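PDB 7D2A: AlyQ from Persicobacter sp. CCB-QB2, which binds alginate-derived uronic acids through a family 32 carbohydrate-binding module, held here with a 4,5-unsaturated uronic acid at its sugar site. Local coordinates for residues K59-N64 / S125-A130; N64-T69 / Q94-E99. One frame throughout, in Å; residues are numbered along the deposited sequence. Where two conformers were deposited one is given.

Interaction 1 (K59-N64 / S125-A130). With CA (calcium ion), chain C; MAW (4-deoxy-alpha-L-erythro-hex-4-enopyranuronic acid), chain B.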
loop_
_atom_site.group_PDB
_atom_site.type_symbol
_atom_site.label_atom_id
_atom_site.label_comp_id
_atom_site.label_asym_id
_atom_site.label_seq_id
_atom_site.Cartn_x
_atom_site.Cartn_y
_atom_site.Cartn_z
ATOM N N LYS A 59 -4.813 0.302 5.102
ATOM C CA LYS A 59 -5.831 0.854 4.192
ATOM C C LYS A 59 -5.122 1.443 2.982
ATOM O O LYS A 59 -4.079 2.125 3.086
ATOM C CB LYS A 59 -6.687 1.945 4.833
ATOM C CG LYS A 59 -7.409 1.564 6.112
ATOM C CD LYS A 59 -8.322 2.681 6.622
ATOM C CE LYS A 59 -9.076 2.271 7.863
ATOM N NZ LYS A 59 -10.283 3.107 8.021
ATOM N N ALA A 60 -5.679 1.167 1.812
ATOM C CA ALA A 60 -5.189 1.786 0.556
ATOM C C ALA A 60 -6.368 2.299 -0.246
ATOM O O ALA A 60 -7.416 1.624 -0.340
ATOM C CB ALA A 60 -4.345 0.842 -0.268
ATOM N N ALA A 61 -6.185 3.490 -0.774
ATOM C CA ALA A 61 -7.079 4.095 -1.781
ATOM C C ALA A 61 -6.418 3.944 -3.131
ATOM O O ALA A 61 -5.245 4.309 -3.305
ATOM C CB ALA A 61 -7.370 5.540 -1.439
ATOM N N TRP A 62 -7.184 3.455 -4.090
ATOM C CA TRP A 62 -6.690 3.107 -5.432
ATOM C C TRP A 62 -7.059 4.163 -6.468
ATOM O O TRP A 62 -8.167 4.706 -6.440
ATOM C CB TRP A 62 -7.244 1.753 -5.822
ATOM C CG TRP A 62 -6.737 0.669 -4.933
ATOM C CD1 TRP A 62 -7.362 0.196 -3.820
ATOM C CD2 TRP A 62 -5.533 -0.084 -5.093
ATOM N NE1 TRP A 62 -6.584 -0.752 -3.219
ATOM C CE2 TRP A 62 -5.464 -0.975 -3.987
ATOM C CE3 TRP A 62 -4.497 -0.065 -6.036
ATOM C CZ2 TRP A 62 -4.382 -1.855 -3.843
ATOM C CZ3 TRP A 62 -3.431 -0.913 -5.872
ATOM C CH2 TRP A 62 -3.374 -1.786 -4.777
ATOM N N TYR A 63 -6.107 4.449 -7.340
ATOM C CA TYR A 63 -6.367 5.373 -8.476
ATOM C C TYR A 63 -7.424 4.733 -9.361
ATOM O O TYR A 63 -7.299 3.541 -9.661
ATOM C CB TYR A 63 -5.094 5.575 -9.282
ATOM C CG TYR A 63 -5.215 6.474 -10.484
ATOM C CD1 TYR A 63 -5.541 7.813 -10.346
ATOM C CD2 TYR A 63 -4.954 5.968 -11.742
ATOM C CE1 TYR A 63 -5.584 8.645 -11.445
ATOM C CE2 TYR A 63 -4.978 6.805 -12.847
ATOM C CZ TYR A 63 -5.312 8.127 -12.694
ATOM O OH TYR A 63 -5.359 8.902 -13.828
ATOM N N ASN A 64 -8.451 5.485 -9.746
ATOM C CA ASN A 64 -9.562 4.928 -10.553
ATOM C C ASN A 64 -10.167 3.737 -9.804
ATOM O O ASN A 64 -10.589 2.729 -10.420
ATOM C CB ASN A 64 -9.113 4.565 -11.965
ATOM C CG ASN A 64 -8.855 5.772 -12.835
ATOM O OD1 ASN A 64 -9.286 6.869 -12.508
ATOM N ND2 ASN A 64 -8.151 5.564 -13.927
ATOM N N SER A 125 -1.303 1.926 -9.242
ATOM C CA SER A 125 -1.464 3.353 -8.913
ATOM C C SER A 125 -2.302 3.474 -7.642
ATOM O O SER A 125 -3.483 3.096 -7.646
ATOM C CB SER A 125 -2.124 4.088 -10.098
ATOM O OG SER A 125 -1.199 4.082 -11.220
ATOM N N ILE A 126 -1.714 4.050 -6.616
ATOM C CA ILE A 126 -2.265 4.141 -5.252
ATOM C C ILE A 126 -2.313 5.610 -4.871
ATOM O O ILE A 126 -1.270 6.270 -4.951
ATOM C CB ILE A 126 -1.479 3.273 -4.252
ATOM C CG1 ILE A 126 -1.490 1.798 -4.712
ATOM C CG2 ILE A 126 -2.036 3.470 -2.861
ATOM C CD1 ILE A 126 -0.639 0.886 -3.843
ATOM N N THR A 127 -3.495 6.105 -4.420
ATOM C CA THR A 127 -3.581 7.527 -4.057
ATOM C C THR A 127 -3.256 7.788 -2.589
ATOM O O THR A 127 -2.680 8.854 -2.278
ATOM C CB THR A 127 -4.963 8.072 -4.423
ATOM O OG1 THR A 127 -5.915 7.346 -3.655
ATOM C CG2 THR A 127 -5.266 7.954 -5.894
ATOM N N GLU A 128 -3.571 6.876 -1.688
ATOM C CA GLU A 128 -3.366 7.081 -0.237
ATOM C C GLU A 128 -3.115 5.739 0.411
ATOM O O GLU A 128 -3.831 4.770 0.006
ATOM C CB GLU A 128 -4.585 7.774 0.374
ATOM C CG GLU A 128 -4.686 9.260 0.035
ATOM C CD GLU A 128 -3.544 10.064 0.636
ATOM O OE1 GLU A 128 -3.496 10.131 1.904
ATOM O OE2 GLU A 128 -2.698 10.664 -0.102
ATOM N N VAL A 129 -2.262 5.702 1.422
ATOM C CA VAL A 129 -2.116 4.528 2.310
ATOM C C VAL A 129 -2.107 5.000 3.744
ATOM O O VAL A 129 -1.462 6.050 4.025
ATOM C CB VAL A 129 -0.846 3.743 1.959
ATOM C CG1 VAL A 129 -0.561 2.639 2.997
ATOM C CG2 VAL A 129 -0.942 3.103 0.606
ATOM N N ALA A 130 -2.675 4.201 4.621
ATOM C CA ALA A 130 -2.623 4.441 6.069
ATOM C C ALA A 130 -2.480 3.098 6.772
ATOM O O ALA A 130 -2.957 2.077 6.276
ATOM C CB ALA A 130 -3.800 5.254 6.507
HETATM CA CA CA C . -2.197 11.163 -2.360
HETATM C C1 MAW B . -0.749 5.659 -17.114
HETATM C C2 MAW B . -0.154 6.843 -16.461
HETATM O O2 MAW B . -1.082 7.955 -16.307
HETATM C C3 MAW B . 0.356 6.361 -15.075
HETATM O O3 MAW B . 0.656 7.456 -14.231
HETATM C C4 MAW B . -0.712 5.461 -14.433
HETATM C C5 MAW B . -1.780 5.040 -15.065
HETATM O O5 MAW B . -1.996 5.358 -16.467
HETATM C C6 MAW B . -2.791 4.196 -14.498
HETATM O O6A MAW B . -3.739 3.825 -15.261
HETATM O O6B MAW B . -2.716 3.782 -13.280
HETATM O O HOH W 1 -8.506 6.931 -4.824
#

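Interaction 2 (N64-T69 / Q94-E99). With MAW (4-deoxy-alpha-L-erythro-hex-4-enopyranuronic acid), chain B.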
loop_
_atom_site.group_PDB
_atom_site.type_symbol
_atom_site.label_atom_id
_atom_site.label_comp_id
_atom_site.label_asym_id
_atom_site.label_seq_id
_atom_site.Cartn_x
_atom_site.Cartn_y
_atom_site.Cartn_z
ATOM N N ASN A 64 -8.451 5.485 -9.746
ATOM C CA ASN A 64 -9.562 4.928 -10.553
ATOM C C ASN A 64 -10.167 3.737 -9.804
ATOM O O ASN A 64 -10.589 2.729 -10.420
ATOM C CB ASN A 64 -9.113 4.565 -11.965
ATOM C CG ASN A 64 -8.855 5.772 -12.835
ATOM O OD1 ASN A 64 -9.286 6.869 -12.508
ATOM N ND2 ASN A 64 -8.151 5.564 -13.927
ATOM N N GLY A 65 -10.201 3.824 -8.476
ATOM C CA GLY A 65 -10.557 2.681 -7.645
ATOM C C GLY A 65 -12.006 2.304 -7.790
ATOM O O GLY A 65 -12.357 1.155 -7.404
ATOM N N ASP A 66 -12.838 3.190 -8.311
ATOM C CA ASP A 66 -14.273 2.896 -8.483
ATOM C C ASP A 66 -14.543 2.355 -9.892
ATOM O O ASP A 66 -15.729 2.220 -10.226
ATOM C CB ASP A 66 -15.129 4.119 -8.164
ATOM C CG ASP A 66 -14.994 5.224 -9.179
ATOM O OD1 ASP A 66 -14.083 5.165 -10.016
ATOM O OD2 ASP A 66 -15.784 6.143 -9.092
ATOM N N SER A 67 -13.509 2.075 -10.695
ATOM C CA SER A 67 -13.729 1.643 -12.104
ATOM C C SER A 67 -12.801 0.500 -12.528
ATOM O O SER A 67 -12.933 0.037 -13.679
ATOM C CB SER A 67 -13.618 2.802 -13.050
ATOM O OG SER A 67 -12.270 3.232 -13.189
ATOM N N ARG A 68 -11.946 -0.000 -11.643
ATOM C CA ARG A 68 -11.083 -1.132 -11.990
ATOM C C ARG A 68 -10.643 -1.828 -10.702
ATOM O O ARG A 68 -10.651 -1.187 -9.637
ATOM C CB ARG A 68 -9.899 -0.641 -12.820
ATOM C CG ARG A 68 -8.828 0.053 -11.992
ATOM C CD ARG A 68 -7.887 0.841 -12.871
ATOM N NE ARG A 68 -6.621 1.124 -12.195
ATOM C CZ ARG A 68 -5.632 1.816 -12.733
ATOM N NH1 ARG A 68 -5.747 2.372 -13.956
ATOM N NH2 ARG A 68 -4.534 1.968 -12.027
ATOM N N THR A 69 -10.254 -3.078 -10.840
ATOM C CA THR A 69 -9.737 -3.889 -9.722
ATOM C C THR A 69 -8.228 -4.064 -9.890
ATOM O O THR A 69 -7.726 -4.232 -11.029
ATOM C CB THR A 69 -10.446 -5.245 -9.643
ATOM O OG1 THR A 69 -10.296 -5.925 -10.900
ATOM C CG2 THR A 69 -11.921 -5.086 -9.344
ATOM N N GLN A 94 -14.850 -0.683 -6.279
ATOM C CA GLN A 94 -16.169 -0.119 -5.874
ATOM C C GLN A 94 -16.057 1.172 -5.074
ATOM O O GLN A 94 -17.111 1.685 -4.685
ATOM C CB GLN A 94 -16.925 -1.196 -5.122
ATOM C CG GLN A 94 -17.305 -2.372 -6.017
ATOM C CD GLN A 94 -17.738 -3.571 -5.196
ATOM O OE1 GLN A 94 -18.530 -3.468 -4.296
ATOM N NE2 GLN A 94 -17.096 -4.708 -5.359
ATOM N N THR A 95 -14.877 1.763 -4.966
ATOM C CA THR A 95 -14.750 3.058 -4.278
ATOM C C THR A 95 -13.396 3.697 -4.601
ATOM O O THR A 95 -12.381 2.959 -4.820
ATOM C CB THR A 95 -14.934 2.921 -2.749
ATOM O OG1 THR A 95 -14.999 4.213 -2.149
ATOM C CG2 THR A 95 -13.832 2.173 -2.055
ATOM N N ASN A 96 -13.349 5.007 -4.472
ATOM C CA ASN A 96 -12.067 5.770 -4.532
ATOM C C ASN A 96 -11.514 6.012 -3.130
ATOM O O ASN A 96 -10.397 6.477 -2.965
ATOM C CB ASN A 96 -12.293 7.088 -5.226
ATOM C CG ASN A 96 -12.627 6.881 -6.675
ATOM O OD1 ASN A 96 -11.965 6.109 -7.351
ATOM N ND2 ASN A 96 -13.631 7.612 -7.123
ATOM N N ALA A 97 -12.275 5.625 -2.130
ATOM C CA ALA A 97 -11.876 5.869 -0.729
ATOM C C ALA A 97 -10.824 4.866 -0.268
ATOM O O ALA A 97 -10.582 3.817 -0.895
ATOM C CB ALA A 97 -13.072 5.859 0.175
ATOM N N LEU A 98 -10.218 5.157 0.879
ATOM C CA LEU A 98 -9.404 4.160 1.595
ATOM C C LEU A 98 -10.225 2.884 1.841
ATOM O O LEU A 98 -11.338 2.960 2.416
ATOM C CB LEU A 98 -8.957 4.723 2.937
ATOM C CG LEU A 98 -7.838 5.754 2.859
ATOM C CD1 LEU A 98 -7.745 6.437 4.204
ATOM C CD2 LEU A 98 -6.505 5.182 2.433
ATOM N N GLU A 99 -9.633 1.758 1.445
ATOM C CA GLU A 99 -10.213 0.408 1.620
ATOM C C GLU A 99 -9.338 -0.350 2.602
ATOM O O GLU A 99 -8.126 -0.380 2.428
ATOM C CB GLU A 99 -10.278 -0.258 0.250
ATOM C CG GLU A 99 -10.903 -1.634 0.253
ATOM C CD GLU A 99 -11.351 -1.980 -1.168
ATOM O OE1 GLU A 99 -12.338 -1.356 -1.653
ATOM O OE2 GLU A 99 -10.731 -2.856 -1.786
HETATM C C1 MAW B . -0.749 5.659 -17.114
HETATM C C2 MAW B . -0.154 6.843 -16.461
HETATM O O2 MAW B . -1.082 7.955 -16.307
HETATM C C3 MAW B . 0.356 6.361 -15.075
HETATM O O3 MAW B . 0.656 7.456 -14.231
HETATM C C4 MAW B . -0.712 5.461 -14.433
HETATM C C5 MAW B . -1.780 5.040 -15.065
HETATM O O5 MAW B . -1.996 5.358 -16.467
HETATM C C6 MAW B . -2.791 4.196 -14.498
HETATM O O6A MAW B . -3.739 3.825 -15.261
HETATM O O6B MAW B . -2.716 3.782 -13.280
#

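Interaction 1 (K59-N64 / S125-A130)
Trp62 and Ile126 run side by side from neighbouring strands, both pointing to the face of the sheet that also carries Ala60 and Val129. From CB of Ile126, chi1 of -58° sets CG2 anti to the backbone N and leaves CG1 beside the backbone N, anti to the carbonyl carbon: CG2 lies 3.3 Å from Ala61 O, CG1 rests 3.5 Å from CZ3 of Trp62, and CD1, at the tip, reaches CZ3 and CH2 of the same ring. Trp62 NE1 is hydrogen-bonded to Tyr101 OH, outside the two segments. Axes 174° apart identify strands 59-62 and 128-130 as an antiparallel pair in a sheet of the discoidin-like beta-sandwich (F5/8 type C) fold. A classic beta bulge interrupts it: Thr127 and Glu128 both face Ala61, whose O takes a 2.7 Å hydrogen bond from Thr127 N and only a weak one from Glu128 N. At this bulge Thr127 O and Glu128 OE2 each bind calcium at 2.4 Å, beside Asn26, Asp29, Asn31 and Thr34. Beyond it, Tyr63 N donates to Ser125 O from above the carbonyl plane, 40° out of it, while Ser125 OG donates to O6B of the unsaturated uronic acid at 2.6 Å.

Interaction 2 (N64-T69 / Q94-E99)
Asn96 turns its side-chain amide onto the backbone of Gly65 and Asp66, where two irregular loops of the beta-sandwich meet at the surface. With CG anti to the carbonyl carbon, its OD1 comes 3.1 Å from Gly65 N and accepts a weak, bent hydrogen bond from Asp66 N. The Asp66 carboxylate, its plane 53° from that of the amide, brings OD2 3.3 Å from Asn96 ND2. Glycine suits position 65 sterically: a CB there would clash with Thr95 O, which already lies 3.1 Å from Gly65 C. On the other loop, Thr95 OG1 accepts from Ala97 N, forming an ST turn that shapes the backbone around Asn96.

Arg68 leads away from this junction into the sugar pocket. Its CG sits between the backbone N and carbonyl carbon (chi1 77°), and from there the chain runs extended to NE, carrying the guanidinium to the uronic acid carboxylate. The two groups meet at the guanidinium edge, with C6 of the sugar in its plane, so that both carboxylate oxygens are gripped. A leucine in its place would probably leave this carboxylate without its two-pronged partner and part of its charge compensation. Arg68 NH1 donates to O6A at 2.8 Å with an angle of 172°, and NH2 donates to O6B at 2.9 Å.

How the interactions relate
The centres of interactions 1 and 2 lie 8 Å apart, on the same side of the chain's centre, and Asn64 belongs to both. Along the chain the order is 59-64, 64-69, 94-99, 125-130, so the loop pairing falls between the two partners of the strand pairing. Strand 52-62 joins the contacts: it pairs with strand 123-133 and also with strand 99-103, where Ala60 O and Glu99 N are 2.8 Å apart, a probable hydrogen bond. Leu98 CD2 packs 3.6 Å from Glu128 O. Both contacts reach the uronic acid, with Ser125 and Arg68 meeting its carboxylate; the pocket takes Tyr63 and Ser125 from interaction 1, Arg68 from interaction 2, while the calcium-binding bulge lies further along the strands.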